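Local structure of Ispd/ispf bifunctional enzyme (Campylobacter jejuni, 1W55) at residues 32-37 with 67-72; 157-162 with 170-175; 288-293 with 327-332. The protein catalyses two steps of isoprenoid precursor synthesis, the CTP-dependent cytidylylation of 2-C-methyl-D-erythritol 4-phosphate and the later cyclisation to 2-C-methyl-D-erythritol 2,4-cyclodiphosphate with release of CMP. One frame throughout, in Å; residues are numbered along the deposited sequence.

Overall arrangement
The three contacts sample both catalytic units. Contacts 1 and 2 lie in the cytidylyltransferase part, with centres 23 Å apart and nearest atoms about 11 Å apart; contact 3 belongs to the cyclodiphosphate synthase part. Contact 1 lies nearer to bound nucleotide than contact 2: the W34 side chain is about 8 Å from a CMP, that of L160 about 11 Å from one. In contact 3 the Y290 side chain is about 8 Å from that of Y270, a substrate-binding residue by similarity. Contacts 2 and 3 lie on opposite sides of the chain's centre, their centres 44 Å apart; those of contacts 1 and 3 are 27 Å apart, nearest atoms about 11 Å.

Contact 1: residues 32-37 with 67-72; sequences PLWLYA and YEFIEG
The six-membered ring of W34 and the ring of F69 meet at 77° between planes with centroids 5.7 Å apart, an oblique pair in which the outer rim of the indole reaches the edge of the phenyl group. The closest approach, W34 CH2 to F69 CZ, is 3.7 Å, and W34 CZ3 lies 3.8 Å from F69 CE2, close to the phenyl plane. One face of the indole is taken by its own helical neighbour, with L35 CB 3.8 Å above the plane and over the ring centre. The Y67 ring is met at its edge, in plane, by L35: the methyl CD1 of L35 is 3.7 Å from CE1 of Y67. Y67 also comes up to the edge of the indole, though only loosely, with W34 CZ3 and Y67 CD1 4.4 Å apart.

The torsions explain how the two residues of the helix turn reach the strand. W34 holds CG between its backbone N and carbonyl carbon (chi1 68°), the crowded position, while L35 extends with CG opposite the N (chi1 -179°). Neither CB points straight at residues 67-72, and it is the far ends of both side chains that close the gap. The backbones stay well apart, L35 CA to Y67 CA being 10.1 Å; no hydrogen bond crosses, and the closest pairs are carbon to carbon.

M60 of helix 57-61 touches both W34 and F69, while V52 lies against F69. Strand 68-71 pairs in parallel with strand 50-54, and helix 33-42 packs beside that edge of the sheet. This is consistent with the Rossmann-like nucleotide-binding half of the GT-A fold, the clan to which the IspD cytidylyltransferases belong, and the W34 side chain is about 8 Å from the bound CMP.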
ATOM      1  N   PRO A  32     -12.814 -20.610  10.834  1.00 35.17           N
ATOM      2  CA  PRO A  32     -12.368 -21.807  10.108  1.00 34.34           C
ATOM      3  C   PRO A  32     -12.922 -21.714   8.684  1.00 33.02           C
ATOM      4  O   PRO A  32     -13.955 -21.071   8.472  1.00 31.82           O
ATOM      5  CB  PRO A  32     -12.995 -22.967  10.889  1.00 33.42           C
ATOM      6  CG  PRO A  32     -14.096 -22.354  11.709  1.00 34.55           C
ATOM      7  CD  PRO A  32     -13.734 -20.924  11.946  1.00 34.63           C
ATOM      8  N   LEU A  33     -12.221 -22.314   7.728  1.00 33.07           N
ATOM      9  CA  LEU A  33     -12.523 -22.161   6.297  1.00 32.39           C
ATOM     10  C   LEU A  33     -13.975 -22.492   5.962  1.00 31.68           C
ATOM     11  O   LEU A  33     -14.593 -21.770   5.201  1.00 33.41           O
ATOM     12  CB  LEU A  33     -11.565 -23.026   5.452  1.00 32.26           C
ATOM     13  CG  LEU A  33     -11.762 -23.039   3.927  1.00 34.69           C
ATOM     14  CD1 LEU A  33     -10.419 -23.078   3.209  1.00 34.92           C
ATOM     15  CD2 LEU A  33     -12.677 -24.182   3.459  1.00 31.43           C
ATOM     16  N   TRP A  34     -14.510 -23.568   6.542  1.00 31.54           N
ATOM     17  CA  TRP A  34     -15.867 -24.046   6.233  1.00 32.86           C
ATOM     18  C   TRP A  34     -16.891 -23.008   6.653  1.00 33.19           C
ATOM     19  O   TRP A  34     -17.889 -22.792   5.972  1.00 33.69           O
ATOM     20  CB  TRP A  34     -16.163 -25.407   6.909  1.00 31.98           C
ATOM     21  CG  TRP A  34     -16.252 -25.340   8.432  1.00 32.70           C
ATOM     22  CD1 TRP A  34     -15.246 -25.585   9.326  1.00 31.80           C
ATOM     23  CD2 TRP A  34     -17.412 -25.023   9.221  1.00 30.78           C
ATOM     24  NE1 TRP A  34     -15.703 -25.438  10.613  1.00 32.04           N
ATOM     25  CE2 TRP A  34     -17.026 -25.077  10.577  1.00 31.34           C
ATOM     26  CE3 TRP A  34     -18.737 -24.678   8.917  1.00 32.15           C
ATOM     27  CZ2 TRP A  34     -17.910 -24.792  11.621  1.00 35.21           C
ATOM     28  CZ3 TRP A  34     -19.615 -24.394   9.955  1.00 34.70           C
ATOM     29  CH2 TRP A  34     -19.199 -24.451  11.292  1.00 32.41           C
ATOM     30  N   LEU A  35     -16.629 -22.355   7.781  1.00 33.00           N
ATOM     31  CA  LEU A  35     -17.524 -21.323   8.293  1.00 33.60           C
ATOM     32  C   LEU A  35     -17.388 -20.049   7.458  1.00 33.43           C
ATOM     33  O   LEU A  35     -18.389 -19.441   7.086  1.00 33.51           O
ATOM     34  CB  LEU A  35     -17.272 -21.070   9.786  1.00 32.93           C
ATOM     35  CG  LEU A  35     -18.127 -20.023  10.512  1.00 37.87           C
ATOM     36  CD1 LEU A  35     -19.656 -20.332  10.417  1.00 34.64           C
ATOM     37  CD2 LEU A  35     -17.666 -19.907  11.973  1.00 32.58           C
ATOM     38  N   TYR A  36     -16.156 -19.671   7.126  1.00 34.09           N
ATOM     39  CA  TYR A  36     -15.939 -18.542   6.225  1.00 34.86           C
ATOM     40  C   TYR A  36     -16.695 -18.704   4.887  1.00 34.06           C
ATOM     41  O   TYR A  36     -17.382 -17.783   4.447  1.00 34.65           O
ATOM     42  CB  TYR A  36     -14.440 -18.329   5.977  1.00 34.70           C
ATOM     43  CG  TYR A  36     -14.125 -17.061   5.221  1.00 38.81           C
ATOM     44  CD1 TYR A  36     -13.709 -15.911   5.893  1.00 44.48           C
ATOM     45  CD2 TYR A  36     -14.241 -17.009   3.824  1.00 44.72           C
ATOM     46  CE1 TYR A  36     -13.413 -14.730   5.189  1.00 46.26           C
ATOM     47  CE2 TYR A  36     -13.950 -15.847   3.114  1.00 48.97           C
ATOM     48  CZ  TYR A  36     -13.542 -14.710   3.801  1.00 51.82           C
ATOM     49  OH  TYR A  36     -13.264 -13.561   3.095  1.00 54.96           O
ATOM     50  N   ALA A  37     -16.559 -19.861   4.243  1.00 33.02           N
ATOM     51  CA  ALA A  37     -17.246 -20.119   2.963  1.00 33.39           C
ATOM     52  C   ALA A  37     -18.772 -20.087   3.088  1.00 33.47           C
ATOM     53  O   ALA A  37     -19.458 -19.519   2.230  1.00 34.30           O
ATOM     54  CB  ALA A  37     -16.788 -21.454   2.360  1.00 32.72           C
ATOM     55  N   TYR A  67     -26.940 -22.957  11.341  1.00 47.61           N
ATOM     56  CA  TYR A  67     -27.089 -23.925  10.258  1.00 46.69           C
ATOM     57  C   TYR A  67     -27.530 -25.275  10.756  1.00 46.88           C
ATOM     58  O   TYR A  67     -27.374 -25.607  11.929  1.00 47.06           O
ATOM     59  CB  TYR A  67     -25.782 -24.098   9.475  1.00 46.13           C
ATOM     60  CG  TYR A  67     -25.026 -22.823   9.203  1.00 44.78           C
ATOM     61  CD1 TYR A  67     -23.696 -22.692   9.591  1.00 43.98           C
ATOM     62  CD2 TYR A  67     -25.632 -21.750   8.555  1.00 41.68           C
ATOM     63  CE1 TYR A  67     -22.995 -21.530   9.341  1.00 42.43           C
ATOM     64  CE2 TYR A  67     -24.938 -20.578   8.307  1.00 42.54           C
ATOM     65  CZ  TYR A  67     -23.621 -20.475   8.708  1.00 43.12           C
ATOM     66  OH  TYR A  67     -22.915 -19.318   8.467  1.00 48.24           O
ATOM     67  N   GLU A  68     -28.075 -26.065   9.847  1.00 47.52           N
ATOM     68  CA  GLU A  68     -28.337 -27.460  10.155  1.00 48.56           C
ATOM     69  C   GLU A  68     -27.147 -28.290   9.706  1.00 46.11           C
ATOM     70  O   GLU A  68     -26.659 -28.145   8.581  1.00 46.24           O
ATOM     71  CB  GLU A  68     -29.628 -27.928   9.495  1.00 48.62           C
ATOM     72  CG  GLU A  68     -30.862 -27.368  10.184  1.00 57.55           C
ATOM     73  CD  GLU A  68     -32.148 -28.029   9.730  1.00 64.49           C
ATOM     74  OE1 GLU A  68     -33.065 -27.285   9.323  1.00 66.41           O
ATOM     75  OE2 GLU A  68     -32.240 -29.282   9.790  1.00 65.01           O
ATOM     76  N   PHE A  69     -26.667 -29.137  10.602  1.00 44.01           N
ATOM     77  CA  PHE A  69     -25.563 -30.021  10.289  1.00 42.98           C
ATOM     78  C   PHE A  69     -26.070 -31.435  10.082  1.00 43.89           C
ATOM     79  O   PHE A  69     -26.990 -31.881  10.772  1.00 43.81           O
ATOM     80  CB  PHE A  69     -24.522 -29.984  11.398  1.00 41.62           C
ATOM     81  CG  PHE A  69     -23.812 -28.673  11.499  1.00 40.83           C
ATOM     82  CD1 PHE A  69     -24.271 -27.685  12.377  1.00 40.10           C
ATOM     83  CD2 PHE A  69     -22.692 -28.415  10.710  1.00 34.90           C
ATOM     84  CE1 PHE A  69     -23.621 -26.460  12.472  1.00 40.89           C
ATOM     85  CE2 PHE A  69     -22.030 -27.188  10.786  1.00 38.58           C
ATOM     86  CZ  PHE A  69     -22.488 -26.206  11.669  1.00 38.91           C
ATOM     87  N   ILE A  70     -25.466 -32.133   9.125  1.00 42.76           N
ATOM     88  CA  ILE A  70     -25.796 -33.515   8.871  1.00 42.20           C
ATOM     89  C   ILE A  70     -24.519 -34.299   8.565  1.00 41.92           C
ATOM     90  O   ILE A  70     -23.604 -33.784   7.916  1.00 40.95           O
ATOM     91  CB  ILE A  70     -26.840 -33.612   7.727  1.00 43.88           C
ATOM     92  CG1 ILE A  70     -27.471 -35.009   7.696  1.00 46.31           C
ATOM     93  CG2 ILE A  70     -26.229 -33.215   6.370  1.00 41.40           C
ATOM     94  CD1 ILE A  70     -28.870 -35.023   7.119  1.00 51.92           C
ATOM     95  N   GLU A  71     -24.459 -35.532   9.065  1.00 41.84           N
ATOM     96  CA  GLU A  71     -23.298 -36.400   8.894  1.00 42.61           C
ATOM     97  C   GLU A  71     -23.121 -36.703   7.414  1.00 42.77           C
ATOM     98  O   GLU A  71     -24.089 -37.012   6.730  1.00 42.44           O
ATOM     99  CB  GLU A  71     -23.466 -37.701   9.707  1.00 42.16           C
ATOM    100  CG  GLU A  71     -22.221 -38.585   9.781  1.00 43.95           C
ATOM    101  CD  GLU A  71     -21.063 -37.976  10.578  1.00 50.41           C
ATOM    102  OE1 GLU A  71     -21.304 -37.134  11.476  1.00 52.93           O
ATOM    103  OE2 GLU A  71     -19.893 -38.357  10.320  1.00 51.62           O
ATOM    104  N   GLY A  72     -21.892 -36.577   6.920  1.00 41.97           N
ATOM    105  CA  GLY A  72     -21.610 -36.854   5.525  1.00 43.29           C
ATOM    106  C   GLY A  72     -21.747 -38.328   5.205  1.00 43.96           C
ATOM    107  O   GLY A  72     -21.950 -39.150   6.109  1.00 45.66           O
TER

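Contact 2: residues 157-162 with 170-175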
ATOM      1  N   LYS A 157     -32.943 -34.763  -6.178  1.00 43.62           N
ATOM      2  CA  LYS A 157     -33.304 -35.926  -5.363  1.00 44.18           C
ATOM      3  C   LYS A 157     -33.452 -37.179  -6.226  1.00 45.14           C
ATOM      4  O   LYS A 157     -32.822 -38.210  -5.948  1.00 45.23           O
ATOM      5  CB  LYS A 157     -34.590 -35.671  -4.575  1.00 43.22           C
ATOM      6  CG  LYS A 157     -34.412 -34.701  -3.417  1.00 43.47           C
ATOM      7  CD  LYS A 157     -35.564 -34.777  -2.441  1.00 47.60           C
ATOM      8  CE  LYS A 157     -35.663 -33.500  -1.624  1.00 48.95           C
ATOM      9  NZ  LYS A 157     -36.655 -33.597  -0.511  1.00 55.05           N
ATOM     10  N   LYS A 158     -34.253 -37.079  -7.286  1.00 45.39           N
ATOM     11  CA  LYS A 158     -34.465 -38.202  -8.204  1.00 47.67           C
ATOM     12  C   LYS A 158     -33.163 -38.611  -8.878  1.00 46.34           C
ATOM     13  O   LYS A 158     -32.877 -39.799  -9.015  1.00 46.16           O
ATOM     14  CB  LYS A 158     -35.516 -37.859  -9.270  1.00 49.07           C
ATOM     15  CG  LYS A 158     -36.722 -38.796  -9.285  1.00 57.45           C
ATOM     16  CD  LYS A 158     -37.820 -38.274 -10.213  1.00 66.89           C
ATOM     17  CE  LYS A 158     -39.082 -37.897  -9.430  1.00 71.75           C
ATOM     18  NZ  LYS A 158     -39.578 -36.531  -9.786  1.00 73.82           N
ATOM     19  N   ALA A 159     -32.375 -37.616  -9.287  1.00 44.57           N
ATOM     20  CA  ALA A 159     -31.082 -37.852  -9.927  1.00 43.62           C
ATOM     21  C   ALA A 159     -30.133 -38.725  -9.094  1.00 42.82           C
ATOM     22  O   ALA A 159     -29.290 -39.408  -9.662  1.00 43.59           O
ATOM     23  CB  ALA A 159     -30.409 -36.524 -10.277  1.00 42.94           C
ATOM     24  N   LEU A 160     -30.281 -38.698  -7.765  1.00 42.00           N
ATOM     25  CA  LEU A 160     -29.360 -39.399  -6.855  1.00 43.07           C
ATOM     26  C   LEU A 160     -29.980 -40.643  -6.244  1.00 43.81           C
ATOM     27  O   LEU A 160     -29.457 -41.196  -5.276  1.00 44.95           O
ATOM     28  CB  LEU A 160     -28.845 -38.467  -5.741  1.00 41.22           C
ATOM     29  CG  LEU A 160     -28.102 -37.201  -6.180  1.00 41.84           C
ATOM     30  CD1 LEU A 160     -27.813 -36.283  -4.988  1.00 40.04           C
ATOM     31  CD2 LEU A 160     -26.823 -37.569  -6.915  1.00 39.77           C
ATOM     32  N   ASP A 161     -31.088 -41.085  -6.833  1.00 45.91           N
ATOM     33  CA  ASP A 161     -31.806 -42.271  -6.374  1.00 47.23           C
ATOM     34  C   ASP A 161     -30.929 -43.527  -6.263  1.00 46.39           C
ATOM     35  O   ASP A 161     -31.012 -44.238  -5.272  1.00 46.33           O
ATOM     36  CB  ASP A 161     -33.021 -42.541  -7.266  1.00 48.19           C
ATOM     37  CG  ASP A 161     -33.812 -43.763  -6.818  1.00 53.29           C
ATOM     38  OD1 ASP A 161     -34.020 -43.933  -5.590  1.00 52.76           O
ATOM     39  OD2 ASP A 161     -34.258 -44.603  -7.628  1.00 57.50           O
ATOM     40  N   GLN A 162     -30.073 -43.772  -7.254  1.00 47.20           N
ATOM     41  CA  GLN A 162     -29.257 -44.987  -7.282  1.00 48.25           C
ATOM     42  C   GLN A 162     -27.762 -44.755  -7.448  1.00 48.76           C
ATOM     43  O   GLN A 162     -26.952 -45.448  -6.826  1.00 49.71           O
ATOM     44  CB  GLN A 162     -29.734 -45.920  -8.397  1.00 48.68           C
ATOM     45  CG  GLN A 162     -31.055 -46.605  -8.097  1.00 49.73           C
ATOM     46  CD  GLN A 162     -31.523 -47.482  -9.229  1.00 50.90           C
ATOM     47  OE1 GLN A 162     -30.712 -47.939 -10.043  1.00 50.16           O
ATOM     48  NE2 GLN A 162     -32.828 -47.733  -9.284  1.00 45.22           N
ATOM     49  N   SER A 170     -24.606 -31.193 -12.121  1.00 43.15           N
ATOM     50  CA  SER A 170     -24.979 -31.079 -13.535  1.00 42.13           C
ATOM     51  C   SER A 170     -24.967 -32.442 -14.254  1.00 43.23           C
ATOM     52  O   SER A 170     -25.910 -32.762 -14.990  1.00 42.78           O
ATOM     53  CB  SER A 170     -24.121 -30.037 -14.271  1.00 39.88           C
ATOM     54  OG  SER A 170     -22.838 -30.546 -14.618  1.00 38.16           O
ATOM     55  N   THR A 171     -23.919 -33.239 -14.027  1.00 42.07           N
ATOM     56  CA  THR A 171     -23.863 -34.596 -14.574  1.00 41.85           C
ATOM     57  C   THR A 171     -24.960 -35.482 -13.994  1.00 43.52           C
ATOM     58  O   THR A 171     -25.480 -36.347 -14.689  1.00 42.62           O
ATOM     59  CB  THR A 171     -22.508 -35.272 -14.324  1.00 41.44           C
ATOM     60  OG1 THR A 171     -22.184 -35.216 -12.920  1.00 41.95           O
ATOM     61  CG2 THR A 171     -21.387 -34.522 -15.018  1.00 40.53           C
ATOM     62  N   ALA A 172     -25.303 -35.271 -12.721  1.00 43.92           N
ATOM     63  CA  ALA A 172     -26.373 -36.042 -12.092  1.00 44.17           C
ATOM     64  C   ALA A 172     -27.714 -35.744 -12.772  1.00 44.00           C
ATOM     65  O   ALA A 172     -28.414 -36.658 -13.191  1.00 44.07           O
ATOM     66  CB  ALA A 172     -26.439 -35.764 -10.589  1.00 41.89           C
ATOM     67  N   ILE A 173     -28.039 -34.460 -12.895  1.00 44.08           N
ATOM     68  CA  ILE A 173     -29.283 -34.007 -13.512  1.00 45.37           C
ATOM     69  C   ILE A 173     -29.346 -34.370 -15.001  1.00 45.95           C
ATOM     70  O   ILE A 173     -30.377 -34.845 -15.480  1.00 45.93           O
ATOM     71  CB  ILE A 173     -29.456 -32.475 -13.330  1.00 45.01           C
ATOM     72  CG1 ILE A 173     -29.600 -32.116 -11.843  1.00 44.60           C
ATOM     73  CG2 ILE A 173     -30.610 -31.943 -14.202  1.00 45.92           C
ATOM     74  CD1 ILE A 173     -31.027 -32.069 -11.317  1.00 45.31           C
ATOM     75  N   ALA A 174     -28.243 -34.144 -15.713  1.00 46.06           N
ATOM     76  CA  ALA A 174     -28.152 -34.454 -17.139  1.00 47.80           C
ATOM     77  C   ALA A 174     -28.382 -35.941 -17.448  1.00 49.30           C
ATOM     78  O   ALA A 174     -29.032 -36.264 -18.449  1.00 49.44           O
ATOM     79  CB  ALA A 174     -26.820 -33.986 -17.712  1.00 46.04           C
ATOM     80  N   ALA A 175     -27.865 -36.829 -16.589  1.00 49.79           N
ATOM     81  CA  ALA A 175     -27.968 -38.280 -16.788  1.00 51.45           C
ATOM     82  C   ALA A 175     -29.407 -38.819 -16.708  1.00 53.39           C
ATOM     83  O   ALA A 175     -29.673 -39.944 -17.129  1.00 53.84           O
ATOM     84  CB  ALA A 175     -27.048 -39.038 -15.820  1.00 49.24           C
TER
HETATM   85  O   HOH W   1     -28.954 -39.272 -12.527  1.00 38.10           O
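The backbones draw together at A159 and A172, whose CA atoms are 5.5 Å apart, an approach that small side chains permit where the end of helix 153-159 meets helix 169-174. Both methyls point into the interface: A159 CB is 4.1 Å from A172 CB. The methyl of A159 also sits against the main chain across from it, 3.5 Å from A172 O, and extends over the following peptide to lie 4.1 Å from I173 N. L160 adds a branch from the flank. Its CG is placed opposite the carbonyl carbon (chi1 -58°), and the methyl CD2 is thereby 4.1 Å from A172 CB, so that this alanine methyl has both A159 and L160 as neighbours.

No direct hydrogen bond spans the two segments; a water does so instead. It donates to A159 O at 2.9 Å and to A172 O at 2.8 Å, linking two carbonyls that face the same solvent molecule and accounting for both its hydrogens. The first helix ends here, after A159, whose carbonyl takes the water.

Beyond the pair, L160 packs on A77, L80 and L84 of helix 76-84 and its carbonyl accepts a bond from K81, while F166 of the connecting loop touches both L160 and A172. I173 turns to L155 and L156 and to I180 on strand 180-184. T171 packs on L131 of a second subunit. Two consecutive short helices, joined by a loop, thus meet through small alanine side chains, within the cytidylyltransferase domain and away from its annotated sites.

Contact 3: residues 288-293 with 327-332; sequences QAYDKV and HTLDLD
Y290 swings its CG opposite the backbone N (chi1 -172°), which carries the ring outward from its helix to L329, whose own CG lies opposite the carbonyl carbon (chi1 -60°). The methyl CD2 of L329 fits against the root of the tyrosine, 3.7 Å from Y290 CB and 3.8 Å from Y290 CD2. At the ring edge, near its plane, sits the carbonyl of L329, with O 3.7 Å from Y290 CE2. L331 approaches the far end of the ring more loosely, its CD2 being 4.3 Å from Y290 OH.

Helices 282-295 and 318-329 meet here on strand 298-308, where L329 touches L300 and I303. Helix 318-329 is the crossover of a beta-alpha-beta unit between the adjacent parallel strands 298-308 and 336-341 of the IspF sheet. The chain leaves this helix through a Schellman motif at D330, where phi is positive (55°), and the turn brings L331 back to the first of these strands at L300.

The hydroxyl of Y290 is hydrogen-bonded to the backbone N of L300, giving the polar tip of this buried side chain, which I257 of helix 248-260 also touches, a partner in the sheet.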
ATOM      1  N   GLN A 288       0.264 -38.026  19.501  1.00 36.98           N
ATOM      2  CA  GLN A 288      -1.024 -38.238  18.844  1.00 38.26           C
ATOM      3  C   GLN A 288      -2.060 -37.193  19.248  1.00 37.00           C
ATOM      4  O   GLN A 288      -2.908 -36.814  18.438  1.00 37.04           O
ATOM      5  CB  GLN A 288      -1.546 -39.650  19.129  1.00 37.65           C
ATOM      6  CG  GLN A 288      -0.846 -40.735  18.318  1.00 44.54           C
ATOM      7  CD  GLN A 288      -1.378 -42.124  18.627  1.00 51.22           C
ATOM      8  OE1 GLN A 288      -2.590 -42.334  18.677  1.00 57.50           O
ATOM      9  NE2 GLN A 288      -0.477 -43.068  18.845  1.00 53.56           N
ATOM     10  N   ALA A 289      -2.002 -36.743  20.502  1.00 35.83           N
ATOM     11  CA  ALA A 289      -2.881 -35.671  20.967  1.00 34.28           C
ATOM     12  C   ALA A 289      -2.578 -34.349  20.227  1.00 33.49           C
ATOM     13  O   ALA A 289      -3.490 -33.639  19.815  1.00 34.40           O
ATOM     14  CB  ALA A 289      -2.742 -35.490  22.465  1.00 33.41           C
ATOM     15  N   TYR A 290      -1.295 -34.029  20.068  1.00 33.60           N
ATOM     16  CA  TYR A 290      -0.881 -32.865  19.290  1.00 34.55           C
ATOM     17  C   TYR A 290      -1.288 -32.978  17.812  1.00 36.17           C
ATOM     18  O   TYR A 290      -1.658 -31.972  17.192  1.00 37.38           O
ATOM     19  CB  TYR A 290       0.625 -32.612  19.423  1.00 33.56           C
ATOM     20  CG  TYR A 290       1.076 -31.302  18.803  1.00 33.88           C
ATOM     21  CD1 TYR A 290       0.324 -30.128  18.969  1.00 28.84           C
ATOM     22  CD2 TYR A 290       2.242 -31.238  18.038  1.00 31.20           C
ATOM     23  CE1 TYR A 290       0.720 -28.934  18.383  1.00 28.71           C
ATOM     24  CE2 TYR A 290       2.658 -30.037  17.459  1.00 30.37           C
ATOM     25  CZ  TYR A 290       1.889 -28.892  17.638  1.00 32.24           C
ATOM     26  OH  TYR A 290       2.282 -27.705  17.070  1.00 31.61           O
ATOM     27  N   ASP A 291      -1.230 -34.190  17.252  1.00 35.87           N
ATOM     28  CA  ASP A 291      -1.748 -34.429  15.901  1.00 36.71           C
ATOM     29  C   ASP A 291      -3.213 -34.012  15.787  1.00 35.90           C
ATOM     30  O   ASP A 291      -3.604 -33.403  14.793  1.00 37.20           O
ATOM     31  CB  ASP A 291      -1.626 -35.904  15.494  1.00 36.33           C
ATOM     32  CG  ASP A 291      -0.212 -36.297  15.079  1.00 44.02           C
ATOM     33  OD1 ASP A 291       0.615 -35.397  14.780  1.00 45.71           O
ATOM     34  OD2 ASP A 291       0.149 -37.504  15.022  1.00 47.48           O
ATOM     35  N   LYS A 292      -4.024 -34.357  16.785  1.00 35.44           N
ATOM     36  CA  LYS A 292      -5.433 -33.941  16.801  1.00 37.96           C
ATOM     37  C   LYS A 292      -5.588 -32.420  16.755  1.00 36.13           C
ATOM     38  O   LYS A 292      -6.463 -31.899  16.070  1.00 37.30           O
ATOM     39  CB  LYS A 292      -6.167 -34.488  18.031  1.00 38.79           C
ATOM     40  CG  LYS A 292      -6.331 -35.992  18.045  1.00 45.58           C
ATOM     41  CD  LYS A 292      -7.286 -36.475  16.949  1.00 57.61           C
ATOM     42  CE  LYS A 292      -7.024 -37.950  16.622  1.00 64.87           C
ATOM     43  NZ  LYS A 292      -8.235 -38.679  16.138  1.00 66.27           N
ATOM     44  N   VAL A 293      -4.712 -31.730  17.477  1.00 35.34           N
ATOM     45  CA  VAL A 293      -4.734 -30.277  17.602  1.00 34.18           C
ATOM     46  C   VAL A 293      -4.307 -29.635  16.285  1.00 34.28           C
ATOM     47  O   VAL A 293      -4.855 -28.613  15.870  1.00 34.90           O
ATOM     48  CB  VAL A 293      -3.820 -29.836  18.778  1.00 33.58           C
ATOM     49  CG1 VAL A 293      -3.503 -28.367  18.726  1.00 28.62           C
ATOM     50  CG2 VAL A 293      -4.454 -30.229  20.117  1.00 31.52           C
ATOM     51  N   HIS A 327      11.553 -33.217  20.123  1.00 40.02           N
ATOM     52  CA  HIS A 327      11.669 -34.238  19.077  1.00 41.21           C
ATOM     53  C   HIS A 327      10.322 -34.924  18.827  1.00 38.91           C
ATOM     54  O   HIS A 327       9.903 -35.064  17.686  1.00 37.21           O
ATOM     55  CB  HIS A 327      12.760 -35.264  19.443  1.00 41.61           C
ATOM     56  CG  HIS A 327      12.818 -36.446  18.523  1.00 54.25           C
ATOM     57  ND1 HIS A 327      12.233 -37.658  18.828  1.00 60.05           N
ATOM     58  CD2 HIS A 327      13.387 -36.600  17.299  1.00 60.54           C
ATOM     59  CE1 HIS A 327      12.441 -38.507  17.835  1.00 63.46           C
ATOM     60  NE2 HIS A 327      13.137 -37.891  16.895  1.00 61.14           N
ATOM     61  N   THR A 328       9.656 -35.326  19.910  1.00 38.21           N
ATOM     62  CA  THR A 328       8.307 -35.892  19.868  1.00 36.67           C
ATOM     63  C   THR A 328       7.303 -34.979  19.142  1.00 36.91           C
ATOM     64  O   THR A 328       6.473 -35.451  18.360  1.00 37.06           O
ATOM     65  CB  THR A 328       7.814 -36.131  21.322  1.00 37.39           C
ATOM     66  OG1 THR A 328       8.587 -37.167  21.937  1.00 36.34           O
ATOM     67  CG2 THR A 328       6.353 -36.648  21.367  1.00 32.13           C
ATOM     68  N   LEU A 329       7.364 -33.678  19.419  1.00 35.95           N
ATOM     69  CA  LEU A 329       6.357 -32.760  18.885  1.00 37.04           C
ATOM     70  C   LEU A 329       6.835 -32.043  17.637  1.00 37.94           C
ATOM     71  O   LEU A 329       6.101 -31.240  17.074  1.00 39.35           O
ATOM     72  CB  LEU A 329       5.897 -31.754  19.959  1.00 35.39           C
ATOM     73  CG  LEU A 329       5.255 -32.354  21.217  1.00 35.26           C
ATOM     74  CD1 LEU A 329       4.999 -31.272  22.261  1.00 30.49           C
ATOM     75  CD2 LEU A 329       3.952 -33.115  20.872  1.00 31.12           C
ATOM     76  N   ASP A 330       8.058 -32.346  17.201  1.00 40.07           N
ATOM     77  CA  ASP A 330       8.663 -31.702  16.034  1.00 42.90           C
ATOM     78  C   ASP A 330       8.657 -30.167  16.194  1.00 43.02           C
ATOM     79  O   ASP A 330       8.230 -29.415  15.305  1.00 43.21           O
ATOM     80  CB  ASP A 330       8.000 -32.187  14.724  1.00 43.73           C
ATOM     81  CG  ASP A 330       8.716 -31.678  13.470  1.00 49.87           C
ATOM     82  OD1 ASP A 330       9.941 -31.418  13.520  1.00 53.56           O
ATOM     83  OD2 ASP A 330       8.120 -31.496  12.385  1.00 54.17           O
ATOM     84  N   LEU A 331       9.138 -29.730  17.356  1.00 42.18           N
ATOM     85  CA  LEU A 331       9.257 -28.320  17.706  1.00 41.52           C
ATOM     86  C   LEU A 331      10.717 -27.955  17.902  1.00 41.25           C
ATOM     87  O   LEU A 331      11.528 -28.805  18.272  1.00 41.47           O
ATOM     88  CB  LEU A 331       8.534 -28.047  19.022  1.00 40.92           C
ATOM     89  CG  LEU A 331       7.011 -28.069  19.073  1.00 42.17           C
ATOM     90  CD1 LEU A 331       6.554 -27.635  20.466  1.00 41.36           C
ATOM     91  CD2 LEU A 331       6.419 -27.165  17.988  1.00 43.24           C
ATOM     92  N   ASP A 332      11.051 -26.694  17.671  1.00 39.99           N
ATOM     93  CA  ASP A 332      12.379 -26.221  18.006  1.00 40.73           C
ATOM     94  C   ASP A 332      12.545 -26.243  19.528  1.00 39.79           C
ATOM     95  O   ASP A 332      11.631 -25.863  20.282  1.00 38.85           O
ATOM     96  CB  ASP A 332      12.617 -24.827  17.440  1.00 42.00           C
ATOM     97  CG  ASP A 332      13.000 -24.856  15.964  1.00 49.39           C
ATOM     98  OD1 ASP A 332      14.022 -25.500  15.599  1.00 59.10           O
ATOM     99  OD2 ASP A 332      12.342 -24.267  15.092  1.00 50.31           O
TER